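Local coordinates for DUF4595 domain-containing protein (Bacteroides vulgatus, PDB 3TZG), which is of unknown function but forms a porin-like antiparallel beta barrel, probably related to membrane barrel proteins, at residues Asp7-Thr11 with Gln166-Asn170. Residues are numbered along the deposited sequence; the frame is centred on the assembly and turned at random.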
ATOM      1  N   ASP A   7     -21.434   2.712  -4.064  1.00 83.93           N
ATOM      2  CA  ASP A   7     -20.107   2.519  -3.455  1.00 82.36           C
ATOM      3  C   ASP A   7     -20.249   1.492  -2.307  1.00 85.73           C
ATOM      4  O   ASP A   7     -20.621   1.869  -1.193  1.00 87.99           O
ATOM      5  CB  ASP A   7     -19.533   3.883  -2.967  1.00 84.55           C
ATOM      6  CG  ASP A   7     -18.017   4.054  -3.046  1.00 92.65           C
ATOM      7  OD1 ASP A   7     -17.476   4.067  -4.178  1.00 92.30           O
ATOM      8  OD2 ASP A   7     -17.391   4.324  -1.991  1.00 98.06           O
ATOM      9  N   THR A   8     -20.020   0.185  -2.610  1.00 78.08           N
ATOM     10  CA  THR A   8     -20.212  -0.951  -1.687  1.00 75.78           C
ATOM     11  C   THR A   8     -19.068  -1.067  -0.681  1.00 73.72           C
ATOM     12  O   THR A   8     -17.917  -0.835  -1.045  1.00 71.49           O
ATOM     13  CB  THR A   8     -20.344  -2.257  -2.465  1.00 79.64           C
ATOM     14  OG1 THR A   8     -20.787  -1.984  -3.792  1.00 73.86           O
ATOM     15  CG2 THR A   8     -21.260  -3.265  -1.763  1.00 79.64           C
ATOM     16  N   TYR A   9     -19.386  -1.495   0.564  1.00 67.93           N
ATOM     17  CA  TYR A   9     -18.428  -1.576   1.676  1.00 65.04           C
ATOM     18  C   TYR A   9     -17.833  -2.978   1.883  1.00 64.15           C
ATOM     19  O   TYR A   9     -18.541  -3.979   1.914  1.00 65.42           O
ATOM     20  CB  TYR A   9     -19.096  -1.108   2.977  1.00 67.25           C
ATOM     21  CG  TYR A   9     -19.119   0.400   3.111  1.00 69.45           C
ATOM     22  CD1 TYR A   9     -19.771   1.195   2.173  1.00 71.91           C
ATOM     23  CD2 TYR A   9     -18.530   1.032   4.199  1.00 70.79           C
ATOM     24  CE1 TYR A   9     -19.779   2.584   2.280  1.00 73.19           C
ATOM     25  CE2 TYR A   9     -18.553   2.421   4.331  1.00 72.48           C
ATOM     26  CZ  TYR A   9     -19.181   3.195   3.366  1.00 79.39           C
ATOM     27  OH  TYR A   9     -19.214   4.570   3.474  1.00 80.69           O
ATOM     28  N   VAL A  10     -16.515  -3.021   2.037  1.00 55.86           N
ATOM     29  CA  VAL A  10     -15.763  -4.252   2.278  1.00 53.90           C
ATOM     30  C   VAL A  10     -15.881  -4.551   3.759  1.00 58.03           C
ATOM     31  O   VAL A  10     -15.465  -3.737   4.587  1.00 57.80           O
ATOM     32  CB  VAL A  10     -14.271  -4.179   1.797  1.00 54.88           C
ATOM     33  CG1 VAL A  10     -13.538  -5.504   2.017  1.00 53.27           C
ATOM     34  CG2 VAL A  10     -14.184  -3.767   0.338  1.00 53.90           C
ATOM     35  N   THR A  11     -16.421  -5.721   4.089  1.00 54.94           N
ATOM     36  CA  THR A  11     -16.649  -6.110   5.481  1.00 55.99           C
ATOM     37  C   THR A  11     -15.668  -7.186   5.973  1.00 59.98           C
ATOM     38  O   THR A  11     -15.521  -7.364   7.185  1.00 60.87           O
ATOM     39  CB  THR A  11     -18.081  -6.623   5.630  1.00 63.54           C
ATOM     40  OG1 THR A  11     -18.265  -7.781   4.806  1.00 61.79           O
ATOM     41  CG2 THR A  11     -19.114  -5.560   5.278  1.00 63.88           C
ATOM     42  N   GLN A 166     -16.094  -0.841  -8.165  1.00 64.39           N
ATOM     43  CA  GLN A 166     -16.727   0.124  -7.285  1.00 66.79           C
ATOM     44  C   GLN A 166     -16.712  -0.467  -5.887  1.00 72.44           C
ATOM     45  O   GLN A 166     -17.277  -1.539  -5.678  1.00 75.05           O
ATOM     46  CB  GLN A 166     -18.135   0.469  -7.758  1.00 71.10           C
ATOM     47  CG  GLN A 166     -18.586   1.897  -7.413  1.00101.73           C
ATOM     48  CD  GLN A 166     -18.049   2.949  -8.363  1.00130.01           C
ATOM     49  OE1 GLN A 166     -17.279   3.834  -7.972  1.00129.43           O
ATOM     50  NE2 GLN A 166     -18.459   2.892  -9.631  1.00120.99           N
ATOM     51  N   ALA A 167     -15.941   0.150  -4.974  1.00 65.64           N
ATOM     52  CA  ALA A 167     -15.808  -0.253  -3.578  1.00 62.28           C
ATOM     53  C   ALA A 167     -15.465   0.964  -2.738  1.00 60.09           C
ATOM     54  O   ALA A 167     -15.050   1.993  -3.283  1.00 59.66           O
ATOM     55  CB  ALA A 167     -14.754  -1.336  -3.437  1.00 61.57           C
ATOM     56  N   ASN A 168     -15.662   0.864  -1.421  1.00 53.54           N
ATOM     57  CA  ASN A 168     -15.374   1.951  -0.476  1.00 52.20           C
ATOM     58  C   ASN A 168     -13.843   2.134  -0.296  1.00 54.86           C
ATOM     59  O   ASN A 168     -13.387   3.253  -0.091  1.00 54.76           O
ATOM     60  CB  ASN A 168     -16.046   1.676   0.865  1.00 48.09           C
ATOM     61  CG  ASN A 168     -15.448   0.537   1.654  1.00 62.77           C
ATOM     62  OD1 ASN A 168     -15.389  -0.608   1.215  1.00 60.66           O
ATOM     63  ND2 ASN A 168     -14.964   0.837   2.838  1.00 58.70           N
ATOM     64  N   LEU A 169     -13.064   1.036  -0.387  1.00 49.44           N
ATOM     65  CA  LEU A 169     -11.613   1.051  -0.244  1.00 46.75           C
ATOM     66  C   LEU A 169     -10.940   1.193  -1.585  1.00 51.10           C
ATOM     67  O   LEU A 169     -11.546   0.892  -2.617  1.00 50.69           O
ATOM     68  CB  LEU A 169     -11.105  -0.238   0.442  1.00 45.44           C
ATOM     69  CG  LEU A 169     -11.685  -0.660   1.796  1.00 49.39           C
ATOM     70  CD1 LEU A 169     -11.120  -1.977   2.203  1.00 47.89           C
ATOM     71  CD2 LEU A 169     -11.446   0.394   2.881  1.00 49.05           C
ATOM     72  N   ASN A 170      -9.665   1.642  -1.574  1.00 47.25           N
ATOM     73  CA  ASN A 170      -8.867   1.741  -2.788  1.00 45.14           C
ATOM     74  C   ASN A 170      -8.142   0.424  -2.908  1.00 49.73           C
ATOM     75  O   ASN A 170      -7.036   0.256  -2.374  1.00 49.93           O
ATOM     76  CB  ASN A 170      -7.942   2.960  -2.781  1.00 42.58           C
ATOM     77  CG  ASN A 170      -7.123   3.100  -4.034  1.00 68.34           C
ATOM     78  OD1 ASN A 170      -7.442   2.542  -5.093  1.00 64.42           O
ATOM     79  ND2 ASN A 170      -6.062   3.878  -3.959  1.00 64.90           N
TER
HETATM   80  O   HOH W   1     -20.369  -0.868  -5.938  1.00 62.85           O
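In the porin-like barrel, the chain's first modelled residues, Asp7-Val10, which lead into strand 12-15, meet Gln166-Leu169 in the loop that follows strand 163-164. The two backbones lie close at Thr8 and Ala167, whose CA atoms are 4.8 Å apart, yet they run obliquely and no strand ladder forms. Instead, Asn168 grips the lead-in through both backbone and side chain. Its N donates to Thr8 O (2.8 Å), tilted out of that carbonyl's plane, and Ala167 CA adds a CA-H...O contact to the same oxygen at 3.3 Å. With chi1 at 70°, CG sits between the backbone N and the carbonyl carbon, which carries the amide over to the backbone of Tyr9 and Val10. There OD1 accepts Val10 N at 2.8 Å; the donor approaches from above the amide carbonyl plane, 41° out of it. The Asn168 amide stacks on the Tyr9 ring, the planes 10° apart, while CB stands 3.9 Å from the ring centroid in a CH-pi contact. Beyond the polar pair, Leu169 CD1 packs against Val10 CB at 3.9 Å, and both side chains also touch Leu26 of strand 23-28. Tyr28 of that strand takes the ND2 hydrogen bond and meets the Tyr9 ring edge-to-face. Cutting Asn168 back to an alanine is likely to leave Val10 N without this acceptor and Tyr28 OH without its amide donor, and to strip the amide, though not CB, from the Tyr9 face. Two hydrogen bonds at main-chain atoms thus set the register, and the ring stack and Val10-Leu169 packing fill in beside them.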